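Local coordinates for protein dermonecrotic toxin (Pasteurella multocida, PDB 2EBF) that is the C-terminal region of a dermonecrotic, mitogenic toxin that induces bone resorption and is associated with severe progressive atrophic rhinitis in pigs, at residues 97-102 / 120-125; 143-148 / 185-190; 180-185 / 320-325. All blocks are in the same frame, centred on the assembly; numbering follows the deposited sequence.

Contact 1 (97-102 / 120-125); sequences ELMELI and ELRTQL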
loop_
_atom_site.group_PDB
_atom_site.type_symbol
_atom_site.label_atom_id
_atom_site.label_comp_id
_atom_site.label_asym_id
_atom_site.label_seq_id
_atom_site.Cartn_x
_atom_site.Cartn_y
_atom_site.Cartn_z
ATOM N N GLU A 97 -17.189 7.469 -8.657
ATOM C CA GLU A 97 -17.300 8.919 -8.808
ATOM C C GLU A 97 -18.746 9.352 -9.070
ATOM O O GLU A 97 -19.225 10.326 -8.461
ATOM C CB GLU A 97 -16.369 9.428 -9.921
ATOM C CG GLU A 97 -14.868 9.323 -9.580
ATOM C CD GLU A 97 -13.949 9.675 -10.753
ATOM O OE1 GLU A 97 -14.449 10.024 -11.829
ATOM O OE2 GLU A 97 -12.714 9.598 -10.598
ATOM N N LEU A 98 -19.444 8.624 -9.942
ATOM C CA LEU A 98 -20.853 8.917 -10.231
ATOM C C LEU A 98 -21.718 8.748 -8.992
ATOM O O LEU A 98 -22.628 9.547 -8.748
ATOM C CB LEU A 98 -21.399 8.004 -11.329
ATOM C CG LEU A 98 -22.396 8.602 -12.346
ATOM C CD1 LEU A 98 -23.228 7.544 -13.056
ATOM C CD2 LEU A 98 -23.265 9.775 -11.845
ATOM N N MET A 99 -21.448 7.695 -8.227
ATOM C CA MET A 99 -22.153 7.493 -6.965
ATOM C C MET A 99 -22.010 8.740 -6.086
ATOM O O MET A 99 -23.003 9.236 -5.567
ATOM C CB MET A 99 -21.627 6.264 -6.223
ATOM C CG MET A 99 -21.964 4.908 -6.846
ATOM S SD MET A 99 -21.240 3.643 -5.776
ATOM C CE MET A 99 -21.417 2.206 -6.805
ATOM N N GLU A 100 -20.782 9.255 -5.940
ATOM C CA GLU A 100 -20.577 10.476 -5.146
ATOM C C GLU A 100 -21.370 11.675 -5.692
ATOM O O GLU A 100 -22.017 12.387 -4.918
ATOM C CB GLU A 100 -19.097 10.839 -4.939
ATOM C CG GLU A 100 -18.945 12.143 -4.104
ATOM C CD GLU A 100 -17.510 12.545 -3.787
ATOM O OE1 GLU A 100 -16.585 11.709 -3.867
ATOM O OE2 GLU A 100 -17.312 13.731 -3.438
ATOM N N LEU A 101 -21.338 11.885 -7.013
ATOM C CA LEU A 101 -22.119 12.968 -7.624
ATOM C C LEU A 101 -23.596 12.898 -7.245
ATOM O O LEU A 101 -24.213 13.922 -6.952
ATOM C CB LEU A 101 -21.977 12.966 -9.154
ATOM C CG LEU A 101 -20.578 13.184 -9.738
ATOM C CD1 LEU A 101 -20.666 13.370 -11.238
ATOM C CD2 LEU A 101 -19.910 14.382 -9.089
ATOM N N ILE A 102 -24.134 11.699 -7.257
ATOM C CA ILE A 102 -25.491 11.475 -6.873
ATOM C C ILE A 102 -25.732 11.723 -5.389
ATOM O O ILE A 102 -26.660 12.367 -5.040
ATOM C CB ILE A 102 -25.972 10.103 -7.309
ATOM C CG1 ILE A 102 -25.929 10.006 -8.828
ATOM C CG2 ILE A 102 -27.303 9.820 -6.808
ATOM C CD1 ILE A 102 -26.126 8.656 -9.325
ATOM N N GLU A 120 -32.281 5.285 -8.479
ATOM C CA GLU A 120 -32.313 4.023 -9.206
ATOM C C GLU A 120 -30.970 3.777 -9.884
ATOM O O GLU A 120 -30.425 2.677 -9.816
ATOM C CB GLU A 120 -33.455 3.991 -10.224
ATOM C CG GLU A 120 -33.307 2.887 -11.299
ATOM C CD GLU A 120 -33.370 1.463 -10.740
ATOM O OE1 GLU A 120 -33.040 0.490 -11.487
ATOM O OE2 GLU A 120 -33.766 1.310 -9.562
ATOM N N LEU A 121 -30.441 4.812 -10.524
ATOM C CA LEU A 121 -29.130 4.730 -11.162
ATOM C C LEU A 121 -28.030 4.390 -10.152
ATOM O O LEU A 121 -27.158 3.570 -10.433
ATOM C CB LEU A 121 -28.801 6.044 -11.876
ATOM C CG LEU A 121 -27.433 6.170 -12.552
ATOM C CD1 LEU A 121 -27.170 5.054 -13.572
ATOM C CD2 LEU A 121 -27.297 7.535 -13.205
ATOM N N ARG A 122 -28.065 5.033 -8.989
ATOM C CA ARG A 122 -27.079 4.751 -7.939
ATOM C C ARG A 122 -27.134 3.288 -7.502
ATOM O O ARG A 122 -26.099 2.648 -7.329
ATOM C CB ARG A 122 -27.274 5.685 -6.740
ATOM C CG ARG A 122 -26.184 5.542 -5.681
ATOM C CD ARG A 122 -26.315 6.586 -4.572
ATOM N NE ARG A 122 -27.647 6.589 -3.973
ATOM C CZ ARG A 122 -28.126 7.569 -3.208
ATOM N NH1 ARG A 122 -27.385 8.628 -2.933
ATOM N NH2 ARG A 122 -29.356 7.486 -2.713
ATOM N N THR A 123 -28.341 2.756 -7.333
ATOM C CA THR A 123 -28.505 1.345 -6.962
ATOM C C THR A 123 -27.951 0.429 -8.070
ATOM O O THR A 123 -27.313 -0.584 -7.784
ATOM C CB THR A 123 -29.977 1.026 -6.646
ATOM O OG1 THR A 123 -30.411 1.869 -5.574
ATOM C CG2 THR A 123 -30.147 -0.424 -6.215
ATOM N N GLN A 124 -28.168 0.806 -9.334
ATOM C CA GLN A 124 -27.612 0.045 -10.470
ATOM C C GLN A 124 -26.098 -0.049 -10.413
ATOM O O GLN A 124 -25.518 -1.104 -10.713
ATOM C CB GLN A 124 -28.016 0.654 -11.817
ATOM C CG GLN A 124 -29.498 0.534 -12.138
ATOM C CD GLN A 124 -29.918 1.339 -13.353
ATOM O OE1 GLN A 124 -31.091 1.298 -13.749
ATOM N NE2 GLN A 124 -28.981 2.072 -13.955
ATOM N N LEU A 125 -25.463 1.069 -10.079
ATOM C CA LEU A 125 -24.007 1.125 -9.999
ATOM C C LEU A 125 -23.536 0.258 -8.844
ATOM O O LEU A 125 -22.556 -0.464 -8.968
ATOM C CB LEU A 125 -23.525 2.566 -9.801
ATOM C CG LEU A 125 -23.848 3.561 -10.939
ATOM C CD1 LEU A 125 -23.736 4.987 -10.406
ATOM C CD2 LEU A 125 -22.916 3.340 -12.117
#
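Helix segments 97-102 and 120-125 run nearly antiparallel, their N-to-C directions 153° apart, and their axes come within 9.8 Å. The closest CA atoms are those of Met99 and Arg122, at 5.7 Å. The two helices, 88-108 and 115-129, form a helical hairpin in the membrane localization domain. Leu98, Met99 and Ile102 meet Leu121, Arg122 and Leu125. Leu125 CD1 meets Leu98 CD1 at 3.7 Å, the two side chains crossing at about a right angle. The side chains of Met99 and Leu125 lie alongside each other, pointing opposite ways. The Met99 chain is extended beyond CG (chi2 -180°), which carries CE across to the neighbouring helix, 3.7 Å from Leu125 CB and 3.5 Å from Leu125 C. Leu121 CD2 lies 4.1 Å from Leu98 CD1 and 4.2 Å from Ile102 CD1. Ile102 also packs on the aliphatic part of Arg122. Its CG2 lies 4.1 Å from Arg122 CD and over one face of the guanidinium. The charged end of Arg122 turns to Asp103 and Glu106, which both form salt bridges with NH1. Leu98 also reaches Ile75 and Ile82 of helix 70-84, so a third helix shares this core. The chemistry across the pair is apolar contact between methyl and methylene groups. The arginine fits because its aliphatic stem packs here while acidic residues of helix 88-108 probably balance its charge.

Contact 2 (143-148 / 185-190); sequences QIPNKG and SAPFRG. With GLC (alpha-D-glucopyranose), chain B; GLC (alpha-D-glucopyranose), chain C; GLC (alpha-D-glucopyranose), chain D.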
loop_
_atom_site.group_PDB
_atom_site.type_symbol
_atom_site.label_atom_id
_atom_site.label_comp_id
_atom_site.label_asym_id
_atom_site.label_seq_id
_atom_site.Cartn_x
_atom_site.Cartn_y
_atom_site.Cartn_z
ATOM N N GLN A 143 -19.419 2.953 3.181
ATOM C CA GLN A 143 -19.601 3.805 4.364
ATOM C C GLN A 143 -18.530 4.912 4.435
ATOM O O GLN A 143 -18.741 5.943 5.088
ATOM C CB GLN A 143 -19.649 2.976 5.660
ATOM C CG GLN A 143 -21.042 2.382 5.922
ATOM C CD GLN A 143 -21.152 1.458 7.131
ATOM O OE1 GLN A 143 -22.269 1.172 7.572
ATOM N NE2 GLN A 143 -20.015 0.978 7.665
ATOM N N ILE A 144 -17.388 4.701 3.778
ATOM C CA ILE A 144 -16.348 5.737 3.707
ATOM C C ILE A 144 -16.879 6.944 2.905
ATOM O O ILE A 144 -17.338 6.777 1.781
ATOM C CB ILE A 144 -15.028 5.204 3.068
ATOM C CG1 ILE A 144 -14.554 3.941 3.798
ATOM C CG2 ILE A 144 -13.926 6.286 3.085
ATOM C CD1 ILE A 144 -13.484 3.145 3.052
ATOM N N PRO A 145 -16.820 8.161 3.486
ATOM C CA PRO A 145 -17.309 9.360 2.793
ATOM C C PRO A 145 -16.522 9.610 1.507
ATOM O O PRO A 145 -15.414 9.110 1.378
ATOM C CB PRO A 145 -17.043 10.487 3.806
ATOM C CG PRO A 145 -16.949 9.777 5.146
ATOM C CD PRO A 145 -16.288 8.477 4.827
ATOM N N ASN A 146 -17.103 10.374 0.579
ATOM C CA ASN A 146 -16.468 10.742 -0.700
ATOM C C ASN A 146 -16.148 9.507 -1.544
ATOM O O ASN A 146 -14.977 9.140 -1.724
ATOM C CB ASN A 146 -15.193 11.568 -0.500
ATOM C CG ASN A 146 -15.249 12.467 0.730
ATOM O OD1 ASN A 146 -16.157 13.289 0.891
ATOM N ND2 ASN A 146 -14.268 12.312 1.598
ATOM N N LYS A 147 -17.200 8.872 -2.053
ATOM C CA LYS A 147 -17.064 7.651 -2.841
ATOM C C LYS A 147 -16.198 7.815 -4.072
ATOM O O LYS A 147 -15.678 6.826 -4.591
ATOM C CB LYS A 147 -18.432 7.133 -3.257
ATOM C CG LYS A 147 -19.299 6.709 -2.087
ATOM C CD LYS A 147 -20.628 6.175 -2.576
ATOM C CE LYS A 147 -21.483 5.667 -1.408
ATOM N NZ LYS A 147 -21.864 6.773 -0.483
ATOM N N GLY A 148 -16.042 9.055 -4.538
ATOM C CA GLY A 148 -15.170 9.343 -5.669
ATOM C C GLY A 148 -13.804 9.892 -5.311
ATOM O O GLY A 148 -13.140 10.466 -6.152
ATOM N N SER A 185 -11.171 9.474 5.778
ATOM C CA SER A 185 -12.470 9.250 6.403
ATOM C C SER A 185 -13.306 10.521 6.590
ATOM O O SER A 185 -14.415 10.455 7.113
ATOM C CB SER A 185 -12.299 8.559 7.760
ATOM O OG SER A 185 -11.718 9.448 8.704
ATOM N N ALA A 186 -12.772 11.667 6.186
ATOM C CA ALA A 186 -13.438 12.945 6.427
ATOM C C ALA A 186 -14.331 13.346 5.249
ATOM O O ALA A 186 -13.866 13.396 4.112
ATOM C CB ALA A 186 -12.399 14.038 6.709
ATOM N N PRO A 187 -15.621 13.640 5.517
ATOM C CA PRO A 187 -16.467 14.230 4.469
ATOM C C PRO A 187 -15.818 15.516 3.973
ATOM O O PRO A 187 -15.506 16.394 4.774
ATOM C CB PRO A 187 -17.779 14.528 5.194
ATOM C CG PRO A 187 -17.801 13.530 6.348
ATOM C CD PRO A 187 -16.357 13.439 6.779
ATOM N N PHE A 188 -15.586 15.600 2.669
ATOM C CA PHE A 188 -14.809 16.693 2.086
ATOM C C PHE A 188 -15.556 18.020 2.189
ATOM O O PHE A 188 -16.731 18.101 1.839
ATOM C CB PHE A 188 -14.471 16.385 0.627
ATOM C CG PHE A 188 -13.677 17.469 -0.063
ATOM C CD1 PHE A 188 -14.297 18.327 -0.963
ATOM C CD2 PHE A 188 -12.319 17.633 0.193
ATOM C CE1 PHE A 188 -13.584 19.333 -1.613
ATOM C CE2 PHE A 188 -11.581 18.639 -0.453
ATOM C CZ PHE A 188 -12.219 19.491 -1.357
ATOM N N ARG A 189 -14.868 19.050 2.679
ATOM C CA ARG A 189 -15.492 20.362 2.853
ATOM C C ARG A 189 -14.600 21.475 2.305
ATOM O O ARG A 189 -14.798 22.643 2.617
ATOM C CB ARG A 189 -15.800 20.620 4.334
ATOM C CG ARG A 189 -16.771 19.620 4.985
ATOM C CD ARG A 189 -18.214 19.958 4.683
ATOM N NE ARG A 189 -19.150 19.001 5.280
ATOM C CZ ARG A 189 -19.611 17.906 4.677
ATOM N NH1 ARG A 189 -19.228 17.594 3.443
ATOM N NH2 ARG A 189 -20.458 17.114 5.315
ATOM N N GLY A 190 -13.617 21.101 1.494
ATOM C CA GLY A 190 -12.626 22.045 0.995
ATOM C C GLY A 190 -13.023 22.713 -0.302
ATOM O O GLY A 190 -14.214 22.911 -0.576
HETATM C C1 GLC B . -18.449 20.466 0.328
HETATM C C2 GLC B . -19.819 19.930 0.747
HETATM C C3 GLC B . -20.819 21.074 0.899
HETATM C C4 GLC B . -20.284 22.143 1.859
HETATM C C5 GLC B . -18.866 22.583 1.498
HETATM C C6 GLC B . -18.274 23.396 2.643
HETATM O O2 GLC B . -20.288 18.964 -0.207
HETATM O O3 GLC B . -22.056 20.552 1.391
HETATM O O4 GLC B . -21.138 23.297 1.830
HETATM O O5 GLC B . -17.997 21.472 1.243
HETATM O O6 GLC B . -17.050 24.003 2.216
HETATM C C1 GLC C . -17.233 21.056 -1.641
HETATM C C2 GLC C . -17.287 22.105 -2.756
HETATM C C3 GLC C . -18.209 21.635 -3.884
HETATM C C4 GLC C . -17.795 20.248 -4.389
HETATM C C5 GLC C . -17.648 19.236 -3.238
HETATM C C6 GLC C . -17.028 17.913 -3.704
HETATM O O1 GLC C . -18.513 20.967 -1.010
HETATM O O2 GLC C . -17.725 23.379 -2.252
HETATM O O3 GLC C . -18.156 22.571 -4.965
HETATM O O4 GLC C . -18.733 19.791 -5.367
HETATM O O5 GLC C . -16.849 19.770 -2.168
HETATM O O6 GLC C . -15.650 18.072 -4.091
HETATM C C1 GLC D . -23.441 5.867 2.888
HETATM C C2 GLC D . -23.120 6.471 4.255
HETATM C C3 GLC D . -24.267 7.394 4.685
HETATM C C4 GLC D . -24.525 8.470 3.632
HETATM C C5 GLC D . -24.715 7.847 2.244
HETATM C C6 GLC D . -24.715 8.918 1.161
HETATM O O1 GLC D . -24.607 5.052 3.030
HETATM O O2 GLC D . -22.918 5.423 5.211
HETATM O O3 GLC D . -24.007 8.021 5.942
HETATM O O4 GLC D . -25.689 9.231 4.004
HETATM O O5 GLC D . -23.659 6.924 1.935
HETATM O O6 GLC D . -23.438 9.567 1.162
#
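Asn146 and Pro145 face the backbone of Ser185 to Phe188, and these two residues and Ser185 have the most surface buried. The Asn146 amide is held at both ends. ND2 donates to Ala186 O at 2.8 Å, with that oxygen in the amide plane. OD1 accepts from Phe188 N at 3.0 Å, the N-H pointing at it at 164°. At chi1 -33°, away from a staggered value, CG lies on the side of the backbone N. The donor and acceptor at opposite ends of the amide fix which way round it sits. Pro145 lies alongside. Its CG is 3.3 Å from Ser185 O, and the same CG meets Pro187 CG at 4.0 Å. Ser185 contributes backbone here, for its OG bonds to Asp181 O. Bound glucose units flank the join. Lys147 NZ donates to O5 of the chain D glucose and also forms a salt bridge with Asp103. On the other loop, Arg189 O accepts from O6 of the chain B glucose at 2.7 Å. The Phe188 ring turns an edge to O5 of the chain C glucose, while Arg312 makes a cation-pi contact with the Phe188 ring. One asparagine amide thus serves two peptide groups, linking loops that each contribute to a separate glycan pocket.

Contact 3 (180-185 / 320-325); sequences QDTVIS and SDRLSL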
loop_
_atom_site.group_PDB
_atom_site.type_symbol
_atom_site.label_atom_id
_atom_site.label_comp_id
_atom_site.label_asym_id
_atom_site.label_seq_id
_atom_site.Cartn_x
_atom_site.Cartn_y
_atom_site.Cartn_z
ATOM N N GLN A 180 -9.828 5.238 9.970
ATOM C CA GLN A 180 -9.224 6.058 11.015
ATOM C C GLN A 180 -8.475 7.272 10.465
ATOM O O GLN A 180 -8.251 8.236 11.185
ATOM C CB GLN A 180 -8.313 5.205 11.924
ATOM C CG GLN A 180 -7.070 4.602 11.242
ATOM C CD GLN A 180 -5.932 5.600 11.070
ATOM O OE1 GLN A 180 -5.574 6.329 12.014
ATOM N NE2 GLN A 180 -5.358 5.646 9.865
ATOM N N ASP A 181 -8.086 7.225 9.197
ATOM C CA ASP A 181 -7.289 8.299 8.612
ATOM C C ASP A 181 -8.030 9.646 8.577
ATOM O O ASP A 181 -9.153 9.728 8.090
ATOM C CB ASP A 181 -6.799 7.888 7.226
ATOM C CG ASP A 181 -5.881 8.911 6.611
ATOM O OD1 ASP A 181 -6.403 9.863 6.007
ATOM O OD2 ASP A 181 -4.642 8.758 6.711
ATOM N N THR A 182 -7.400 10.696 9.107
ATOM C CA THR A 182 -8.073 12.005 9.238
ATOM C C THR A 182 -8.410 12.687 7.907
ATOM O O THR A 182 -9.189 13.650 7.879
ATOM C CB THR A 182 -7.296 12.997 10.139
ATOM O OG1 THR A 182 -6.054 13.352 9.520
ATOM C CG2 THR A 182 -7.035 12.389 11.517
ATOM N N VAL A 183 -7.831 12.190 6.815
ATOM C CA VAL A 183 -8.140 12.709 5.489
ATOM C C VAL A 183 -9.161 11.798 4.805
ATOM O O VAL A 183 -10.259 12.239 4.466
ATOM C CB VAL A 183 -6.869 12.889 4.631
ATOM C CG1 VAL A 183 -7.220 13.244 3.185
ATOM C CG2 VAL A 183 -5.961 13.954 5.255
ATOM N N ILE A 184 -8.806 10.527 4.638
ATOM C CA ILE A 184 -9.637 9.587 3.879
ATOM C C ILE A 184 -11.052 9.482 4.450
ATOM O O ILE A 184 -12.028 9.407 3.694
ATOM C CB ILE A 184 -8.999 8.162 3.815
ATOM C CG1 ILE A 184 -7.564 8.210 3.281
ATOM C CG2 ILE A 184 -9.861 7.216 2.961
ATOM C CD1 ILE A 184 -6.782 6.898 3.472
ATOM N N SER A 185 -11.171 9.474 5.778
ATOM C CA SER A 185 -12.470 9.250 6.403
ATOM C C SER A 185 -13.306 10.521 6.590
ATOM O O SER A 185 -14.415 10.455 7.113
ATOM C CB SER A 185 -12.299 8.559 7.760
ATOM O OG SER A 185 -11.718 9.448 8.704
ATOM N N SER A 320 -5.308 8.557 -2.412
ATOM C CA SER A 320 -4.802 7.434 -3.183
ATOM C C SER A 320 -3.316 7.154 -2.946
ATOM O O SER A 320 -2.902 5.999 -2.935
ATOM C CB SER A 320 -5.109 7.610 -4.672
ATOM O OG SER A 320 -4.469 8.746 -5.181
ATOM N N ASP A 321 -2.520 8.202 -2.734
ATOM C CA ASP A 321 -1.118 8.011 -2.342
ATOM C C ASP A 321 -0.981 7.304 -0.999
ATOM O O ASP A 321 -0.151 6.415 -0.852
ATOM C CB ASP A 321 -0.363 9.344 -2.303
ATOM C CG ASP A 321 -0.065 9.886 -3.692
ATOM O OD1 ASP A 321 -0.384 9.197 -4.682
ATOM O OD2 ASP A 321 0.493 11.001 -3.802
ATOM N N ARG A 322 -1.780 7.715 -0.019
ATOM C CA ARG A 322 -1.709 7.127 1.320
ATOM C C ARG A 322 -2.090 5.648 1.286
ATOM O O ARG A 322 -1.453 4.823 1.932
ATOM C CB ARG A 322 -2.607 7.864 2.309
ATOM C CG ARG A 322 -2.270 9.334 2.472
ATOM C CD ARG A 322 -1.691 9.681 3.807
ATOM N NE ARG A 322 -2.710 10.083 4.763
ATOM C CZ ARG A 322 -2.822 11.279 5.343
ATOM N NH1 ARG A 322 -1.984 12.280 5.086
ATOM N NH2 ARG A 322 -3.811 11.470 6.199
ATOM N N LEU A 323 -3.125 5.307 0.532
ATOM C CA LEU A 323 -3.512 3.898 0.441
ATOM C C LEU A 323 -2.438 3.055 -0.233
ATOM O O LEU A 323 -2.133 1.953 0.217
ATOM C CB LEU A 323 -4.857 3.742 -0.269
ATOM C CG LEU A 323 -6.027 4.233 0.580
ATOM C CD1 LEU A 323 -7.192 4.552 -0.316
ATOM C CD2 LEU A 323 -6.388 3.167 1.652
ATOM N N SER A 324 -1.863 3.576 -1.312
ATOM C CA SER A 324 -0.781 2.885 -1.996
ATOM C C SER A 324 0.450 2.743 -1.112
ATOM O O SER A 324 1.115 1.723 -1.164
ATOM C CB SER A 324 -0.378 3.626 -3.279
ATOM O OG SER A 324 -1.479 3.697 -4.178
ATOM N N LEU A 325 0.782 3.767 -0.336
ATOM C CA LEU A 325 1.967 3.687 0.525
ATOM C C LEU A 325 1.767 2.711 1.675
ATOM O O LEU A 325 2.673 1.943 2.001
ATOM C CB LEU A 325 2.384 5.066 1.052
ATOM C CG LEU A 325 2.923 6.032 -0.014
ATOM C CD1 LEU A 325 3.149 7.421 0.578
ATOM C CD2 LEU A 325 4.208 5.510 -0.654
HETATM O O HOH W 1 -3.501 12.939 8.529
#
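Asp181 divides the work of its carboxylate: OD2 takes NE and NH2 of Arg322, while OD1 mainly holds the turn of its own chain. The grip by Arg322 is side-on. NE donates to OD2 at 3.0 Å and NH2 to the same OD2 at 2.9 Å, both on the syn side. OD2 lies near the guanidinium plane, yet the carboxylate and guanidinium planes are 62° apart. A weak bond from NH2 to OD1 adds to this salt bridge. Bends at chi2 (-111°) and chi3 (-92°) fold the arginine chain round to the acid. Water 1 joins NH2 to Thr182 OG1. Val183 packs against the charged group, with CG2 3.4 Å from Arg322 NH2. NH1 has its own salt bridge, to Asp464, so the buried guanidinium has two carboxylate partners, which probably balance its charge. Beside this polar cluster, Ile184 CD1 reaches Leu323 CG at 4.0 Å. Phe177 of helix 171-180 also touches both of these side chains. On the turn itself, Ile184 N meets Asp181 OD1 on the anti side at 2.8 Å. Val183 N reaches Asp181 OD1 from above the carboxylate plane, also at 2.8 Å. Asp181 O takes Ser185 N and Ser185 OG from opposite faces of its plane. The pattern at OD1 is an Asx turn with an Asx motif, just after helix 171-180 and salt-bridged to helix 312-333 of the C2 region.

How the contacts relate
From the N terminus, contact 1 comes first. It closes the short connection between helices 88-108 and 115-129 and ends before the others open. Contact 2 then brings the loop after helix 135-143 to the loop after helix 171-180, closing a span of two helices. Contact 3 crosses it: residues 180-184 lie inside that span and Ser185 at its end, and they pair with helix 312-333 far along the chain. Contacts 2 and 3 share Ser185, and Ile144 packs on Ile184 O. Contact 1 meets contact 2 where Glu100 OE1 probably bonds to Gly148 N. Contact 2 thus lies between contacts 1 and 3, which do not touch, and joins the membrane localization hairpin to the turn held on helix 312-333.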